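Local structure of N-acyl-D-glutamate deacylase (Bordetella bronchiseptica, 3GIP) at residues A[152-157]-A[167-172]; A[207-212]-A[240-245]; A[224-229]-A[257-262]; A[289-294]-A[334-339]. The protein catalyses the hydrolysis of N-acyl-D-glutamate to D-glutamate and a carboxylate, as a zinc-containing member of the amidohydrolase superfamily. One frame throughout, in Å; residues are numbered along the deposited sequence.

Contact 1: A[152-157]-A[167-172]; sequences AAMRDP and QAMQDM
Met169 and Met172 reach Ala153 and Ala152 with chains that set out alike and finish differently: both have CG anti to the carbonyl carbon and are extended at chi2, but chi3 is -83° in Met169 and 85° in Met172. The bend in Met172 lays its terminal methyl against the last turn of helix 146-153, where CE comes within 3.4 Å of Ala152 CB, tight for two carbons. Ala153 points into helix 163-179 and meets three residues of it. Its CB lies 3.6 Å from Met169 CG and 4.1 Å from Ala168 CB, with Met172 SD at a similar range, so one small methyl is met by a methylene of Met169, the sulfur of Met172 and a second alanine. Farther along, where Met154 leaves helical geometry, its SD faces Met169 CE at 4.3 Å. Pro161, in the loop between the two helices, touches both of these methionines, and the backbone O of Met154 accepts a hydrogen bond from Asn107 ND2. The contact thus sets the C-terminal end of helix 146-153 against helix 163-179, the next helix in the chain. No hydrogen bond joins the two segments; apolar packing of alanine methyls with flexible thioether chains carries the contact, so its fit rests on shape rather than on polar direction.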
loop_
_atom_site.group_PDB
_atom_site.type_symbol
_atom_site.label_atom_id
_atom_site.label_comp_id
_atom_site.label_asym_id
_atom_site.label_seq_id
_atom_site.Cartn_x
_atom_site.Cartn_y
_atom_site.Cartn_z
ATOM N N ALA A 152 21.791 4.003 5.645
ATOM C CA ALA A 152 22.836 3.698 4.676
ATOM C C ALA A 152 23.883 4.800 4.569
ATOM O O ALA A 152 25.035 4.538 4.212
ATOM C CB ALA A 152 22.210 3.449 3.306
ATOM N N ALA A 153 23.490 6.027 4.893
ATOM C CA ALA A 153 24.392 7.165 4.781
ATOM C C ALA A 153 24.985 7.680 6.084
ATOM O O ALA A 153 26.004 8.372 6.068
ATOM C CB ALA A 153 23.676 8.312 4.063
ATOM N N MET A 154 24.370 7.340 7.212
ATOM C CA MET A 154 24.849 7.850 8.491
ATOM C C MET A 154 25.428 6.850 9.486
ATOM O O MET A 154 24.753 5.915 9.922
ATOM C CB MET A 154 23.726 8.639 9.163
ATOM C CG MET A 154 23.266 9.834 8.346
ATOM S SD MET A 154 21.813 10.645 9.027
ATOM C CE MET A 154 22.536 11.557 10.372
ATOM N N ARG A 155 26.689 7.076 9.843
ATOM C CA ARG A 155 27.405 6.247 10.805
ATOM C C ARG A 155 26.621 6.256 12.118
ATOM O O ARG A 155 26.600 5.267 12.857
ATOM C CB ARG A 155 28.815 6.816 11.004
ATOM C CG ARG A 155 29.611 6.213 12.142
ATOM C CD ARG A 155 31.013 6.813 12.165
ATOM N NE ARG A 155 31.752 6.445 13.366
ATOM C CZ ARG A 155 31.427 6.843 14.591
ATOM N NH1 ARG A 155 30.370 7.623 14.777
ATOM N NH2 ARG A 155 32.160 6.464 15.629
ATOM N N ASP A 156 25.980 7.387 12.397
ATOM C CA ASP A 156 25.151 7.545 13.586
ATOM C C ASP A 156 23.807 8.087 13.112
ATOM O O ASP A 156 23.590 9.299 13.075
ATOM C CB ASP A 156 25.781 8.522 14.579
ATOM C CG ASP A 156 24.898 8.764 15.790
ATOM O OD1 ASP A 156 23.872 8.061 15.920
ATOM O OD2 ASP A 156 25.224 9.648 16.611
ATOM N N PRO A 157 22.885 7.183 12.745
ATOM C CA PRO A 157 21.552 7.548 12.260
ATOM C C PRO A 157 20.645 8.267 13.257
ATOM O O PRO A 157 19.495 8.575 12.942
ATOM C CB PRO A 157 20.979 6.210 11.802
ATOM C CG PRO A 157 21.601 5.243 12.751
ATOM C CD PRO A 157 23.034 5.717 12.813
ATOM N N GLN A 167 23.865 15.242 1.423
ATOM C CA GLN A 167 24.074 15.109 -0.013
ATOM C C GLN A 167 24.136 13.637 -0.413
ATOM O O GLN A 167 23.699 13.264 -1.502
ATOM C CB GLN A 167 25.362 15.821 -0.439
ATOM C CG GLN A 167 25.528 15.939 -1.949
ATOM C CD GLN A 167 24.359 16.652 -2.610
ATOM O OE1 GLN A 167 24.005 17.768 -2.229
ATOM N NE2 GLN A 167 23.758 16.011 -3.606
ATOM N N ALA A 168 24.677 12.800 0.467
ATOM C CA ALA A 168 24.771 11.372 0.182
ATOM C C ALA A 168 23.372 10.776 0.073
ATOM O O ALA A 168 23.096 9.969 -0.814
ATOM C CB ALA A 168 25.553 10.665 1.277
ATOM N N MET A 169 22.486 11.176 0.977
ATOM C CA MET A 169 21.121 10.667 0.941
ATOM C C MET A 169 20.419 11.143 -0.325
ATOM O O MET A 169 19.664 10.394 -0.948
ATOM C CB MET A 169 20.346 11.114 2.184
ATOM C CG MET A 169 20.851 10.483 3.475
ATOM S SD MET A 169 19.754 10.750 4.892
ATOM C CE MET A 169 20.284 12.369 5.414
ATOM N N GLN A 170 20.679 12.386 -0.719
ATOM C CA GLN A 170 20.070 12.919 -1.925
ATOM C C GLN A 170 20.602 12.192 -3.158
ATOM O O GLN A 170 19.845 11.885 -4.078
ATOM C CB GLN A 170 20.321 14.426 -2.025
ATOM C CG GLN A 170 19.389 15.230 -1.129
ATOM C CD GLN A 170 19.670 16.716 -1.141
ATOM O OE1 GLN A 170 20.053 17.288 -2.166
ATOM N NE2 GLN A 170 19.458 17.359 -0.001
ATOM N N ASP A 171 21.900 11.898 -3.168
ATOM C CA ASP A 171 22.493 11.191 -4.298
ATOM C C ASP A 171 21.965 9.762 -4.374
ATOM O O ASP A 171 21.741 9.233 -5.467
ATOM C CB ASP A 171 24.021 11.176 -4.187
ATOM C CG ASP A 171 24.637 12.547 -4.403
ATOM O OD1 ASP A 171 23.986 13.400 -5.042
ATOM O OD2 ASP A 171 25.782 12.767 -3.948
ATOM N N MET A 172 21.766 9.141 -3.212
ATOM C CA MET A 172 21.236 7.782 -3.162
ATOM C C MET A 172 19.808 7.803 -3.695
ATOM O O MET A 172 19.392 6.908 -4.431
ATOM C CB MET A 172 21.238 7.252 -1.727
ATOM C CG MET A 172 22.622 7.022 -1.140
ATOM S SD MET A 172 22.530 6.284 0.509
ATOM C CE MET A 172 22.406 4.572 0.085
#

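Contact 2: A[207-212]-A[240-245]; sequences VAAERR and TGCATV
Ala209 comes unusually close to Cys242, their CA atoms only 4.3 Å apart, an approach that the small alanine side chain permits. That methyl sits against backbone as much as side chain: Ala209 CB is 3.6 Å from Thr240 O and 3.7 Å from Cys242 CA. With SG anti to its backbone N (chi1 -169°), Cys242 runs its sulfur along the helix to Ala208, SG lying 3.7 Å from Ala208 CB. Both backbones are shaped locally at this point. Cys242 N donates to Thr240 OG1, forming an ST turn, while the same hydroxyl is also bonded to Ile236 O one turn earlier in the same helix; Gly241 makes the turn with positive phi. On the other side, helix 198-210 finishes in a Schellman motif with Arg212 as the C-prime residue, its N bonded to Ala209 O and Arg213 N bonded to Ala208 O. Arg211 folds back along the helix, and NH1 donates to Val207 O at 3.0 Å, in the carbonyl plane and on a lone pair. The contact lies where strand 243-246 enters the barrel, beside strand 214-218 and at the end away from the zinc ligands His218 and His248. No direct hydrogen bond crosses it. A water instead donates to Ala209 O at 3.1 Å and weakly to Gly241 O, so two carbonyl oxygens that could not bond to each other share a donor, while methyl and thiol packing supplies the direct contact.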
loop_
_atom_site.group_PDB
_atom_site.type_symbol
_atom_site.label_atom_id
_atom_site.label_comp_id
_atom_site.label_asym_id
_atom_site.label_seq_id
_atom_site.Cartn_x
_atom_site.Cartn_y
_atom_site.Cartn_z
ATOM N N VAL A 207 14.801 16.748 -4.831
ATOM C CA VAL A 207 15.319 15.751 -5.757
ATOM C C VAL A 207 14.159 15.018 -6.429
ATOM O O VAL A 207 14.180 14.776 -7.636
ATOM C CB VAL A 207 16.216 14.725 -5.025
ATOM C CG1 VAL A 207 16.647 13.625 -5.983
ATOM C CG2 VAL A 207 17.434 15.430 -4.441
ATOM N N ALA A 208 13.145 14.665 -5.644
ATOM C CA ALA A 208 11.988 13.961 -6.187
ATOM C C ALA A 208 11.171 14.877 -7.099
ATOM O O ALA A 208 10.795 14.496 -8.209
ATOM C CB ALA A 208 11.114 13.441 -5.045
ATOM N N ALA A 209 10.912 16.089 -6.627
ATOM C CA ALA A 209 10.129 17.060 -7.385
ATOM C C ALA A 209 10.732 17.359 -8.756
ATOM O O ALA A 209 10.010 17.465 -9.750
ATOM C CB ALA A 209 9.992 18.344 -6.584
ATOM N N GLU A 210 12.052 17.486 -8.810
ATOM C CA GLU A 210 12.737 17.783 -10.065
ATOM C C GLU A 210 12.502 16.703 -11.115
ATOM O O GLU A 210 12.533 16.973 -12.318
ATOM C CB GLU A 210 14.242 17.938 -9.823
ATOM C CG GLU A 210 15.053 18.183 -11.090
ATOM C CD GLU A 210 14.707 19.497 -11.768
ATOM O OE1 GLU A 210 15.200 19.733 -12.892
ATOM O OE2 GLU A 210 13.949 20.297 -11.180
ATOM N N ARG A 211 12.262 15.481 -10.658
ATOM C CA ARG A 211 12.034 14.364 -11.562
ATOM C C ARG A 211 10.572 13.931 -11.585
ATOM O O ARG A 211 10.237 12.855 -12.084
ATOM C CB ARG A 211 12.943 13.206 -11.153
ATOM C CG ARG A 211 14.406 13.608 -11.221
ATOM C CD ARG A 211 15.343 12.605 -10.581
ATOM N NE ARG A 211 16.729 13.033 -10.752
ATOM C CZ ARG A 211 17.249 14.134 -10.216
ATOM N NH1 ARG A 211 16.504 14.930 -9.456
ATOM N NH2 ARG A 211 18.513 14.455 -10.459
ATOM N N ARG A 212 9.707 14.791 -11.058
ATOM C CA ARG A 212 8.276 14.522 -11.006
ATOM C C ARG A 212 7.991 13.198 -10.306
ATOM O O ARG A 212 7.196 12.388 -10.782
ATOM C CB ARG A 212 7.686 14.506 -12.419
ATOM C CG ARG A 212 7.862 15.819 -13.165
ATOM C CD ARG A 212 7.237 15.768 -14.548
ATOM N NE ARG A 212 7.471 17.001 -15.296
ATOM C CZ ARG A 212 8.671 17.428 -15.682
ATOM N NH1 ARG A 212 9.757 16.720 -15.393
ATOM N NH2 ARG A 212 8.786 18.564 -16.355
ATOM N N THR A 240 8.489 22.860 -1.999
ATOM C CA THR A 240 9.258 22.222 -3.066
ATOM C C THR A 240 8.456 21.873 -4.312
ATOM O O THR A 240 9.030 21.641 -5.378
ATOM C CB THR A 240 9.910 20.918 -2.573
ATOM O OG1 THR A 240 8.885 19.965 -2.262
ATOM C CG2 THR A 240 10.746 21.176 -1.332
ATOM N N GLY A 241 7.135 21.826 -4.180
ATOM C CA GLY A 241 6.292 21.478 -5.310
ATOM C C GLY A 241 6.248 19.973 -5.532
ATOM O O GLY A 241 5.718 19.493 -6.535
ATOM N N CYS A 242 6.805 19.222 -4.589
ATOM C CA CYS A 242 6.839 17.770 -4.696
ATOM C C CYS A 242 5.472 17.130 -4.470
ATOM O O CYS A 242 4.817 17.391 -3.456
ATOM C CB CYS A 242 7.837 17.196 -3.684
ATOM S SG CYS A 242 8.202 15.443 -3.910
ATOM N N ALA A 243 5.042 16.298 -5.417
ATOM C CA ALA A 243 3.766 15.597 -5.292
ATOM C C ALA A 243 3.832 14.836 -3.968
ATOM O O ALA A 243 4.848 14.213 -3.651
ATOM C CB ALA A 243 3.575 14.639 -6.457
ATOM N N THR A 244 2.740 14.870 -3.209
ATOM C CA THR A 244 2.709 14.249 -1.890
ATOM C C THR A 244 1.534 13.309 -1.663
ATOM O O THR A 244 0.436 13.545 -2.160
ATOM C CB THR A 244 2.651 15.351 -0.810
ATOM O OG1 THR A 244 3.775 16.228 -0.967
ATOM C CG2 THR A 244 2.659 14.759 0.589
ATOM N N VAL A 245 1.779 12.243 -0.905
ATOM C CA VAL A 245 0.736 11.284 -0.559
ATOM C C VAL A 245 0.772 11.071 0.949
ATOM O O VAL A 245 1.824 10.771 1.513
ATOM C CB VAL A 245 0.945 9.914 -1.244
ATOM C CG1 VAL A 245 -0.090 8.921 -0.735
ATOM C CG2 VAL A 245 0.823 10.054 -2.753
HETATM O O HOH W 1 7.031 17.995 -9.239
#

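Contact 3: A[224-229]-A[257-262]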
loop_
_atom_site.group_PDB
_atom_site.type_symbol
_atom_site.label_atom_id
_atom_site.label_comp_id
_atom_site.label_asym_id
_atom_site.label_seq_id
_atom_site.Cartn_x
_atom_site.Cartn_y
_atom_site.Cartn_z
ATOM N N ASP A 224 -2.706 12.867 18.935
ATOM C CA ASP A 224 -2.803 14.249 19.394
ATOM C C ASP A 224 -2.133 15.272 18.474
ATOM O O ASP A 224 -2.560 16.422 18.399
ATOM C CB ASP A 224 -2.215 14.382 20.802
ATOM C CG ASP A 224 -3.042 13.669 21.853
ATOM O OD1 ASP A 224 -4.064 13.039 21.500
ATOM O OD2 ASP A 224 -2.664 13.739 23.041
ATOM N N GLY A 225 -1.082 14.861 17.775
ATOM C CA GLY A 225 -0.405 15.795 16.892
ATOM C C GLY A 225 -0.672 15.575 15.417
ATOM O O GLY A 225 0.117 16.010 14.579
ATOM N N VAL A 226 -1.790 14.931 15.089
ATOM C CA VAL A 226 -2.113 14.643 13.697
ATOM C C VAL A 226 -2.250 15.873 12.800
ATOM O O VAL A 226 -1.800 15.854 11.655
ATOM C CB VAL A 226 -3.393 13.766 13.584
ATOM C CG1 VAL A 226 -4.621 14.553 14.005
ATOM C CG2 VAL A 226 -3.535 13.234 12.160
ATOM N N GLU A 227 -2.861 16.945 13.299
ATOM C CA GLU A 227 -3.001 18.140 12.473
ATOM C C GLU A 227 -1.641 18.758 12.164
ATOM O O GLU A 227 -1.382 19.171 11.037
ATOM C CB GLU A 227 -3.914 19.168 13.150
ATOM C CG GLU A 227 -5.388 18.788 13.089
ATOM C CD GLU A 227 -6.300 19.852 13.670
ATOM O OE1 GLU A 227 -6.224 21.014 13.215
ATOM O OE2 GLU A 227 -7.098 19.526 14.576
ATOM N N ALA A 228 -0.770 18.812 13.165
ATOM C CA ALA A 228 0.566 19.365 12.965
ATOM C C ALA A 228 1.363 18.470 12.015
ATOM O O ALA A 228 2.148 18.956 11.199
ATOM C CB ALA A 228 1.287 19.477 14.303
ATOM N N ALA A 229 1.150 17.161 12.124
ATOM C CA ALA A 229 1.854 16.193 11.286
ATOM C C ALA A 229 1.495 16.337 9.811
ATOM O O ALA A 229 2.363 16.244 8.943
ATOM C CB ALA A 229 1.558 14.780 11.765
ATOM N N TRP A 257 -10.808 11.900 17.434
ATOM C CA TRP A 257 -11.784 11.541 16.418
ATOM C C TRP A 257 -12.462 12.785 15.860
ATOM O O TRP A 257 -12.928 13.646 16.613
ATOM C CB TRP A 257 -12.827 10.589 16.998
ATOM C CG TRP A 257 -12.275 9.236 17.331
ATOM C CD1 TRP A 257 -11.010 8.771 17.079
ATOM C CD2 TRP A 257 -12.980 8.163 17.956
ATOM N NE1 TRP A 257 -10.891 7.469 17.510
ATOM C CE2 TRP A 257 -12.086 7.072 18.052
ATOM C CE3 TRP A 257 -14.286 8.015 18.444
ATOM C CZ2 TRP A 257 -12.458 5.847 18.619
ATOM C CZ3 TRP A 257 -14.654 6.797 19.006
ATOM C CH2 TRP A 257 -13.741 5.729 19.088
ATOM N N GLY A 258 -12.492 12.884 14.535
ATOM C CA GLY A 258 -13.121 14.018 13.887
ATOM C C GLY A 258 -12.150 15.059 13.367
ATOM O O GLY A 258 -12.531 15.935 12.586
ATOM N N ARG A 259 -10.892 14.968 13.787
ATOM C CA ARG A 259 -9.897 15.939 13.356
ATOM C C ARG A 259 -9.542 15.858 11.877
ATOM O O ARG A 259 -8.819 16.715 11.370
ATOM C CB ARG A 259 -8.635 15.817 14.219
ATOM C CG ARG A 259 -8.880 16.205 15.677
ATOM C CD ARG A 259 -7.624 16.115 16.525
ATOM N NE ARG A 259 -6.620 17.101 16.140
ATOM C CZ ARG A 259 -5.440 17.224 16.737
ATOM N NH1 ARG A 259 -5.124 16.424 17.745
ATOM N NH2 ARG A 259 -4.573 18.140 16.326
ATOM N N SER A 260 -10.050 14.847 11.178
ATOM C CA SER A 260 -9.765 14.731 9.753
ATOM C C SER A 260 -10.487 15.849 9.005
ATOM O O SER A 260 -10.171 16.152 7.857
ATOM C CB SER A 260 -10.195 13.361 9.213
ATOM O OG SER A 260 -11.588 13.158 9.359
ATOM N N ARG A 261 -11.467 16.471 9.649
ATOM C CA ARG A 261 -12.156 17.562 8.981
ATOM C C ARG A 261 -11.128 18.669 8.785
ATOM O O ARG A 261 -11.085 19.311 7.737
ATOM C CB ARG A 261 -13.354 18.024 9.818
ATOM C CG ARG A 261 -14.343 16.882 10.015
ATOM C CD ARG A 261 -15.709 17.306 10.518
ATOM N NE ARG A 261 -16.597 16.145 10.565
ATOM C CZ ARG A 261 -17.892 16.188 10.854
ATOM N NH1 ARG A 261 -18.478 17.348 11.128
ATOM N NH2 ARG A 261 -18.605 15.067 10.862
ATOM N N ALA A 262 -10.268 18.852 9.782
ATOM C CA ALA A 262 -9.228 19.869 9.716
ATOM C C ALA A 262 -8.074 19.463 8.797
ATOM O O ALA A 262 -7.588 20.279 8.010
ATOM C CB ALA A 262 -8.697 20.161 11.114
HETATM O O HOH W 2 -1.597 18.920 15.960
#
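Arg259 joins the starts of two neighbouring outer helices of the TIM-barrel fold, 226-240 and 260-272, by putting its guanidinium against Asp224, Val226 and Glu227. NE forms a salt bridge with Glu227 OE2 at 2.9 Å, meeting the carboxylate on its anti side; the carboxylate and guanidinium planes stand 72° apart. The other carboxylate oxygen, Glu227 OE1, lies 3.4 Å from Ala262 CB. NH1 of Arg259 makes a shorter bond to the backbone O of Asp224, 2.6 Å with a donor angle of 158°, although it approaches from above the carbonyl plane. NH2, between these two acceptors, has only weak bonds to each. Val226 CG1 covers one face of the guanidinium, over its centre, so the flat group is held at its edge by oxygens and on that face by a methyl. A bend at chi3 (67°) turns the guanidinium of Arg259 toward residues 224-227. The loop that carries the Asp224 carbonyl is itself tied down: Asp224 OD1 bonds to Gln255 NE2, and N of the N-cap residue Gly225 bonds to Asn221 OD1. A water links the two segments, accepting from Ala228 N at 2.9 Å and, weakly, from Arg259 NH2 at 3.1 Å.

Contact 4: A[289-294]-A[334-339]; sequences TILIPE and RRLAPA
Ala339 O receives the backbone N-H of Leu291 at 2.8 Å in a nearly straight bond (167°), and the CA-H of Ile290 approaches the same oxygen, with CA 3.5 Å away. The amide donor stands above the carbonyl plane, 46° out of it. The return bond between this pair is replaced by water, which donates to Leu291 O and accepts from Ala339 N, each at 3.1 Å. The two chains therefore begin to part here, just past the direct pairing of Thr289 with Ala341. Tyr343 OH, from the neighbouring strand 339-343, bonds to both Ile290 O and Ile292 N where strand 287-290 gives way to loop. Leu291 fills the apolar side of the junction. Its CG is anti to the backbone N (chi1 178°), which brings Leu291 CD2 to 3.9 Å from Leu336 CB, while Leu291 CB rests 4.0 Å from Ala339 CB. Ile304 of strand 303-307 touches both leucines, and Leu336 also packs on Ile321 and Trp325 of helix 318-325. At the outer end, the Pro293 ring lies across the aliphatic part of Arg334, with CG of each residue 4.1 Å from the other. Between helix and strand the chain turns through a cis peptide before Pro338. The elements belong to a three-stranded antiparallel sheet with its covering helices, inserted between barrel strands 277-281 and 360-362; with Ile290 about 10 Å from zinc by its side chain, this is consistent with the insertion that flanks the active site in related D-aminoacylases.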
loop_
_atom_site.group_PDB
_atom_site.type_symbol
_atom_site.label_atom_id
_atom_site.label_comp_id
_atom_site.label_asym_id
_atom_site.label_seq_id
_atom_site.Cartn_x
_atom_site.Cartn_y
_atom_site.Cartn_z
ATOM N N THR A 289 1.191 -2.229 13.702
ATOM C CA THR A 289 2.599 -1.962 13.456
ATOM C C THR A 289 3.386 -2.549 14.615
ATOM O O THR A 289 2.886 -3.412 15.331
ATOM C CB THR A 289 2.869 -0.439 13.320
ATOM O OG1 THR A 289 4.241 -0.228 12.960
ATOM C CG2 THR A 289 2.571 0.289 14.623
ATOM N N ILE A 290 4.619 -2.099 14.798
ATOM C CA ILE A 290 5.432 -2.617 15.885
ATOM C C ILE A 290 4.800 -2.306 17.238
ATOM O O ILE A 290 4.042 -1.341 17.377
ATOM C CB ILE A 290 6.848 -2.014 15.840
ATOM C CG1 ILE A 290 6.772 -0.487 15.914
ATOM C CG2 ILE A 290 7.533 -2.442 14.554
ATOM C CD1 ILE A 290 8.131 0.202 15.968
ATOM N N LEU A 291 5.093 -3.141 18.228
ATOM C CA LEU A 291 4.567 -2.930 19.567
ATOM C C LEU A 291 5.318 -1.758 20.182
ATOM O O LEU A 291 6.553 -1.740 20.210
ATOM C CB LEU A 291 4.749 -4.182 20.431
ATOM C CG LEU A 291 4.268 -4.057 21.880
ATOM C CD1 LEU A 291 2.780 -3.740 21.910
ATOM C CD2 LEU A 291 4.540 -5.357 22.616
ATOM N N ILE A 292 4.565 -0.780 20.671
ATOM C CA ILE A 292 5.136 0.420 21.274
ATOM C C ILE A 292 4.740 0.479 22.747
ATOM O O ILE A 292 3.593 0.765 23.082
ATOM C CB ILE A 292 4.626 1.668 20.526
ATOM C CG1 ILE A 292 5.034 1.573 19.053
ATOM C CG2 ILE A 292 5.183 2.930 21.163
ATOM C CD1 ILE A 292 4.319 2.548 18.142
ATOM N N PRO A 293 5.691 0.196 23.651
ATOM C CA PRO A 293 5.420 0.215 25.090
ATOM C C PRO A 293 4.793 1.503 25.615
ATOM O O PRO A 293 4.023 1.475 26.576
ATOM C CB PRO A 293 6.794 -0.052 25.700
ATOM C CG PRO A 293 7.436 -0.938 24.682
ATOM C CD PRO A 293 7.072 -0.241 23.386
ATOM N N GLU A 294 5.115 2.626 24.981
ATOM C CA GLU A 294 4.579 3.911 25.410
ATOM C C GLU A 294 3.065 4.012 25.239
ATOM O O GLU A 294 2.442 4.946 25.746
ATOM C CB GLU A 294 5.261 5.052 24.651
ATOM C CG GLU A 294 6.769 5.138 24.872
ATOM C CD GLU A 294 7.565 4.379 23.822
ATOM O OE1 GLU A 294 7.349 3.162 23.659
ATOM O OE2 GLU A 294 8.414 5.009 23.155
ATOM N N ARG A 334 7.633 -4.531 27.037
ATOM C CA ARG A 334 9.081 -4.547 26.885
ATOM C C ARG A 334 9.617 -5.975 26.814
ATOM O O ARG A 334 10.565 -6.248 26.079
ATOM C CB ARG A 334 9.736 -3.787 28.039
ATOM C CG ARG A 334 9.464 -2.294 27.987
ATOM C CD ARG A 334 9.919 -1.585 29.250
ATOM N NE ARG A 334 9.644 -0.152 29.183
ATOM C CZ ARG A 334 9.642 0.658 30.237
ATOM N NH1 ARG A 334 9.898 0.178 31.447
ATOM N NH2 ARG A 334 9.385 1.950 30.080
ATOM N N ARG A 335 9.006 -6.888 27.565
ATOM C CA ARG A 335 9.445 -8.280 27.557
ATOM C C ARG A 335 9.072 -8.976 26.254
ATOM O O ARG A 335 9.716 -9.946 25.854
ATOM C CB ARG A 335 8.834 -9.048 28.731
ATOM C CG ARG A 335 9.295 -8.587 30.099
ATOM C CD ARG A 335 8.719 -9.493 31.177
ATOM N NE ARG A 335 8.988 -9.002 32.525
ATOM C CZ ARG A 335 8.518 -9.575 33.629
ATOM N NH1 ARG A 335 7.759 -10.660 33.540
ATOM N NH2 ARG A 335 8.794 -9.060 34.821
ATOM N N LEU A 336 8.027 -8.477 25.600
ATOM C CA LEU A 336 7.555 -9.045 24.339
ATOM C C LEU A 336 8.386 -8.607 23.140
ATOM O O LEU A 336 8.339 -9.238 22.084
ATOM C CB LEU A 336 6.096 -8.642 24.102
ATOM C CG LEU A 336 5.040 -9.303 24.988
ATOM C CD1 LEU A 336 3.726 -8.537 24.876
ATOM C CD2 LEU A 336 4.859 -10.757 24.572
ATOM N N ALA A 337 9.145 -7.530 23.306
ATOM C CA ALA A 337 9.958 -6.987 22.224
ATOM C C ALA A 337 11.074 -7.906 21.738
ATOM O O ALA A 337 11.736 -8.579 22.536
ATOM C CB ALA A 337 10.545 -5.646 22.648
ATOM N N PRO A 338 11.289 -7.954 20.412
ATOM C CA PRO A 338 10.524 -7.212 19.402
ATOM C C PRO A 338 9.194 -7.889 19.097
ATOM O O PRO A 338 9.109 -9.119 19.043
ATOM C CB PRO A 338 11.458 -7.201 18.196
ATOM C CG PRO A 338 12.183 -8.491 18.333
ATOM C CD PRO A 338 12.494 -8.551 19.810
ATOM N N ALA A 339 8.161 -7.081 18.888
ATOM C CA ALA A 339 6.835 -7.610 18.607
ATOM C C ALA A 339 6.006 -6.629 17.793
ATOM O O ALA A 339 6.451 -5.525 17.486
ATOM C CB ALA A 339 6.118 -7.920 19.918
HETATM O O HOH W 3 8.371 -4.255 20.237
#

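From the N terminus, contact 1 closes first, setting helix 163-179 against the end of helix 146-153 across a short loop. Contact 2 opens on the next helix, 198-210, and touches contact 1 where Gln170 CG packs 3.9 Å from Val207 CG2. Contacts 2 and 3 cross along the chain: segment 224-229 lies inside the loop closed by contact 2, and segment 257-262 beyond it. Contact 2 lies at the start of strand 243-246, contact 3 at the starts of the helices that follow strands 214-218 and 243-246, so they sit at opposite ends of the barrel. Contact 4 follows in series, joining the start of strand 339-343 to the end of strand 287-290 within the insertion between strands 277-281 and 360-362.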